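Local coordinates for protein aspartate aminotransferase (Giardia lamblia, PDB 3MEB) that probably catalyses the pyridoxal-phosphate-dependent transfer of an amino group between L-aspartate and 2-oxoglutarate, giving oxaloacetate and L-glutamate, as a homodimer, at residues Leu185-Phe189 against Ser190-Lys194; Lys225-Leu228 against Pro229-Lys232. All coordinates share one frame; numbering follows the deposited sequence.

Contact 1. Residues Leu185-Phe189 against Ser190-Lys194; sequences LEIDF and SNTKK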
loop_
_atom_site.group_PDB
_atom_site.type_symbol
_atom_site.label_atom_id
_atom_site.label_comp_id
_atom_site.label_asym_id
_atom_site.label_seq_id
_atom_site.Cartn_x
_atom_site.Cartn_y
_atom_site.Cartn_z
ATOM N N LEU A 185 15.343 -0.176 33.032
ATOM C CA LEU A 185 14.685 0.741 32.082
ATOM C C LEU A 185 15.253 2.157 32.164
ATOM O O LEU A 185 14.596 3.098 32.637
ATOM C CB LEU A 185 13.161 0.807 32.309
ATOM C CG LEU A 185 12.312 -0.411 32.004
ATOM C CD1 LEU A 185 10.790 -0.086 32.095
ATOM C CD2 LEU A 185 12.698 -0.909 30.633
ATOM N N GLU A 186 16.485 2.295 31.697
ATOM C CA GLU A 186 17.139 3.592 31.598
ATOM C C GLU A 186 18.071 3.518 30.393
ATOM O O GLU A 186 18.674 2.479 30.152
ATOM C CB GLU A 186 17.915 3.885 32.884
ATOM C CG GLU A 186 18.745 5.170 32.795
ATOM C CD GLU A 186 19.672 5.395 33.975
ATOM O OE1 GLU A 186 20.050 4.416 34.653
ATOM O OE2 GLU A 186 20.030 6.571 34.216
ATOM N N ILE A 187 18.138 4.593 29.623
ATOM C CA ILE A 187 19.041 4.686 28.494
ATOM C C ILE A 187 20.488 4.905 28.985
ATOM O O ILE A 187 20.772 5.814 29.778
ATOM C CB ILE A 187 18.623 5.808 27.509
ATOM C CG1 ILE A 187 17.257 5.498 26.918
ATOM C CG2 ILE A 187 19.712 5.991 26.365
ATOM C CD1 ILE A 187 16.454 6.695 26.422
ATOM N N ASP A 188 21.396 4.076 28.486
ATOM C CA ASP A 188 22.816 4.165 28.825
ATOM C C ASP A 188 23.407 5.253 27.951
ATOM O O ASP A 188 24.192 4.983 27.027
ATOM C CB ASP A 188 23.467 2.809 28.592
ATOM C CG ASP A 188 24.939 2.787 28.909
ATOM O OD1 ASP A 188 25.476 3.773 29.496
ATOM O OD2 ASP A 188 25.569 1.764 28.564
ATOM N N PHE A 189 23.045 6.493 28.277
ATOM C CA PHE A 189 23.225 7.630 27.392
ATOM C C PHE A 189 24.676 7.965 27.076
ATOM O O PHE A 189 25.002 8.421 25.973
ATOM C CB PHE A 189 22.469 8.858 27.903
ATOM C CG PHE A 189 22.394 9.951 26.893
ATOM C CD1 PHE A 189 21.719 9.763 25.693
ATOM C CD2 PHE A 189 23.061 11.142 27.098
ATOM C CE1 PHE A 189 21.689 10.766 24.740
ATOM C CE2 PHE A 189 23.037 12.152 26.148
ATOM C CZ PHE A 189 22.350 11.970 24.978
ATOM N N SER A 190 25.550 7.701 28.037
ATOM C CA SER A 190 26.991 7.816 27.838
ATOM C C SER A 190 27.429 6.970 26.634
ATOM O O SER A 190 28.123 7.456 25.716
ATOM C CB SER A 190 27.701 7.390 29.138
ATOM O OG SER A 190 29.063 7.759 29.142
ATOM N N ASN A 191 27.040 5.701 26.625
ATOM C CA ASN A 191 27.344 4.841 25.464
ATOM C C ASN A 191 26.587 5.185 24.180
ATOM O O ASN A 191 27.112 5.006 23.070
ATOM C CB ASN A 191 27.221 3.353 25.842
ATOM C CG ASN A 191 28.409 2.895 26.714
ATOM O OD1 ASN A 191 28.241 2.247 27.742
ATOM N ND2 ASN A 191 29.599 3.326 26.339
ATOM N N THR A 192 25.355 5.674 24.305
ATOM C CA THR A 192 24.638 6.172 23.154
ATOM C C THR A 192 25.504 7.186 22.380
ATOM O O THR A 192 25.698 7.065 21.169
ATOM C CB THR A 192 23.279 6.822 23.564
ATOM O OG1 THR A 192 22.467 5.875 24.288
ATOM C CG2 THR A 192 22.566 7.297 22.329
ATOM N N LYS A 193 26.031 8.182 23.080
ATOM C CA LYS A 193 26.852 9.190 22.463
ATOM C C LYS A 193 28.145 8.634 21.863
ATOM O O LYS A 193 28.522 9.026 20.758
ATOM C CB LYS A 193 27.211 10.250 23.480
ATOM C CG LYS A 193 26.028 11.093 23.862
ATOM C CD LYS A 193 26.462 12.221 24.837
ATOM C CE LYS A 193 26.846 11.692 26.241
ATOM N NZ LYS A 193 27.272 12.797 27.175
ATOM N N LYS A 194 28.799 7.716 22.573
ATOM C CA LYS A 194 30.055 7.113 22.064
ATOM C C LYS A 194 29.802 6.392 20.776
ATOM O O LYS A 194 30.584 6.505 19.835
ATOM C CB LYS A 194 30.688 6.163 23.091
ATOM C CG LYS A 194 31.296 6.934 24.276
ATOM C CD LYS A 194 31.641 6.044 25.484
ATOM C CE LYS A 194 32.223 6.851 26.636
ATOM N NZ LYS A 194 32.816 5.949 27.658
HETATM O O HOH W 1 24.999 6.749 30.900
#

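Contact 2. Residues Lys225-Leu228 against Pro229-Lys232; sequences KELL and PIMK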
loop_
_atom_site.group_PDB
_atom_site.type_symbol
_atom_site.label_atom_id
_atom_site.label_comp_id
_atom_site.label_asym_id
_atom_site.label_seq_id
_atom_site.Cartn_x
_atom_site.Cartn_y
_atom_site.Cartn_z
ATOM N N LYS A 225 19.448 17.436 23.019
ATOM C CA LYS A 225 20.323 18.569 22.760
ATOM C C LYS A 225 21.806 18.200 22.762
ATOM O O LYS A 225 22.583 18.833 22.064
ATOM C CB LYS A 225 20.092 19.710 23.738
ATOM C CG LYS A 225 18.810 20.434 23.491
ATOM C CD LYS A 225 18.566 21.503 24.518
ATOM C CE LYS A 225 17.135 22.018 24.438
ATOM N NZ LYS A 225 17.109 23.502 24.352
ATOM N N GLU A 226 22.180 17.175 23.524
ATOM C CA GLU A 226 23.547 16.646 23.501
ATOM C C GLU A 226 23.874 15.900 22.195
ATOM O O GLU A 226 25.013 15.908 21.755
ATOM C CB GLU A 226 23.775 15.689 24.659
ATOM C CG GLU A 226 23.972 16.342 26.037
ATOM C CD GLU A 226 24.596 15.372 27.007
ATOM O OE1 GLU A 226 23.941 14.999 27.978
ATOM O OE2 GLU A 226 25.725 14.925 26.760
ATOM N N LEU A 227 22.887 15.221 21.630
ATOM C CA LEU A 227 23.076 14.457 20.394
ATOM C C LEU A 227 23.233 15.404 19.203
ATOM O O LEU A 227 24.012 15.127 18.279
ATOM C CB LEU A 227 21.946 13.440 20.171
ATOM C CG LEU A 227 21.844 12.305 21.187
ATOM C CD1 LEU A 227 20.585 11.466 20.913
ATOM C CD2 LEU A 227 23.067 11.415 21.145
ATOM N N LEU A 228 22.563 16.561 19.261
ATOM C CA LEU A 228 22.615 17.554 18.172
ATOM C C LEU A 228 24.034 17.852 17.618
ATOM O O LEU A 228 24.298 17.626 16.445
ATOM C CB LEU A 228 21.887 18.848 18.591
ATOM C CG LEU A 228 21.846 19.988 17.572
ATOM C CD1 LEU A 228 21.153 19.473 16.315
ATOM C CD2 LEU A 228 21.169 21.274 18.130
ATOM N N PRO A 229 24.948 18.366 18.445
ATOM C CA PRO A 229 26.295 18.647 17.926
ATOM C C PRO A 229 27.078 17.421 17.384
ATOM O O PRO A 229 27.948 17.598 16.523
ATOM C CB PRO A 229 27.022 19.232 19.141
ATOM C CG PRO A 229 26.251 18.661 20.324
ATOM C CD PRO A 229 24.845 18.715 19.872
ATOM N N ILE A 230 26.790 16.214 17.891
ATOM C CA ILE A 230 27.457 15.006 17.421
ATOM C C ILE A 230 26.969 14.754 15.976
ATOM O O ILE A 230 27.742 14.469 15.062
ATOM C CB ILE A 230 27.086 13.754 18.284
ATOM C CG1 ILE A 230 27.535 13.896 19.741
ATOM C CG2 ILE A 230 27.682 12.471 17.695
ATOM C CD1 ILE A 230 26.910 12.827 20.649
ATOM N N MET A 231 25.662 14.878 15.793
ATOM C CA MET A 231 25.015 14.674 14.504
ATOM C C MET A 231 25.500 15.694 13.477
ATOM O O MET A 231 25.740 15.340 12.313
ATOM C CB MET A 231 23.488 14.755 14.675
ATOM C CG MET A 231 22.900 13.658 15.533
ATOM S SD MET A 231 22.896 12.008 14.810
ATOM C CE MET A 231 21.835 12.195 13.374
ATOM N N LYS A 232 25.650 16.943 13.915
ATOM C CA LYS A 232 26.181 18.024 13.073
ATOM C C LYS A 232 27.639 17.751 12.732
ATOM O O LYS A 232 28.017 17.797 11.566
ATOM C CB LYS A 232 26.097 19.387 13.782
ATOM C CG LYS A 232 24.664 20.000 13.931
ATOM C CD LYS A 232 24.092 20.445 12.598
ATOM C CE LYS A 232 24.785 21.674 12.026
ATOM N NZ LYS A 232 24.438 21.742 10.561
#

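Contact 1. Residues Leu185-Phe189 against Ser190-Lys194
F189 and K193 meet one turn apart at the start of helix 189-198, an example of how a helix entrance pairs backbone bonding with side-chain cover. K193 can be followed outward from its backbone. Its CB lies 3.8 Å from O of F189, the carbonyl that accepts the N-H of K193 at 3.1 Å. CG is the atom set over one face of the F189 ring, displaced toward the rim and 4.2 Å from the ring centroid, a CH-pi contact. CD then rests against CE2 of F189, and CE runs on past CD2 and CE2. The bend at chi3, -70°, turns the chain so that its outer carbons keep to this flank of the ring, which the lysine crosses at about a right angle. At the tip, NZ pairs with the carboxylate of E226 on helix 221-234.

D188 occupies the N-cap position and is the centre of an inverse gamma turn. Its carbonyl O takes the N-H of T192 at 3.0 Å, a nearly straight bond (158°) lying in the carbonyl plane. The carboxylate bends back to the same helix start: with CG anti to the backbone N (chi1 180°), OD1 receives a weak hydrogen bond from a water, and that water accepts the N-H of S190 at 3.1 Å. T192 sends OG1 to the carbonyl of T177, and CG2 of I187 lies 3.5 Å from OG1 of T192.

Chemically, the turn splits its duties. A carbonyl and a bridging water meet N-H groups of the first turn, and the acid of D188 lies where it would probably interact favourably with the helix dipole. The lysine lends its aliphatic length to an aromatic face while its charge is answered from another helix.

Contact 2. Residues Lys225-Leu228 against Pro229-Lys232
L228 holds CG anti to its backbone N (chi1 -180°), which swings its branch beside its own carbonyl carbon, whereas L227 and I230 both keep CG or CG1 beside the backbone N, with chi1 of -65° and -63°. The latter two thereby send methyls to one flank of the helix, where CD2 of L227 meets CD1 of I230 at 4.1 Å. P229 illustrates how an imino acid is accommodated inside a helix. Its nitrogen has no hydrogen to give, and its ring instead crowds the preceding turn: CD lies 3.2 Å from O of K225 and CG 3.3 Å from O of E226. CD also lies 3.2 Å from CB of the adjoining L228, tighter than usual carbon contact. The helix kinks here, yet resumes at once. O of L227 takes the N-H of M231 at 3.0 Å almost straight on, plus a weak bond from N of I230, and O of L228 takes that of K232 at 2.9 Å. CG of M231 comes within 3.3 Å of O of L227.

Helix 221-234 links parallel strands 204-208 and 237-242 in a beta-alpha-beta unit; L227 and I230 lean on helix 189-198, while L228 and M231 reach F262 of helix 257-264.

How the contacts relate
Both contacts are partly buried and lie about 21 and 23 Å (centre to centre) from the centre of the chain, away from the cofactor, on two helices that pack against each other. Contact 1 is a helix entrance, where the first N-H groups are met by a backbone carbonyl and a water; contact 2 is mid-helix, where a proline interrupts the bonding ladder and the side-chain contacts are apolar. The buried F189, L227 and I230 join the helices, CZ of F189 packing on CG of L227, with the carbon chain of the partly exposed K193 alongside. The salt bridge from NZ of K193 to OE2 of E226, 2.7 Å, ties contact 1 to contact 2, while S190, K225, P229 and K232 are exposed.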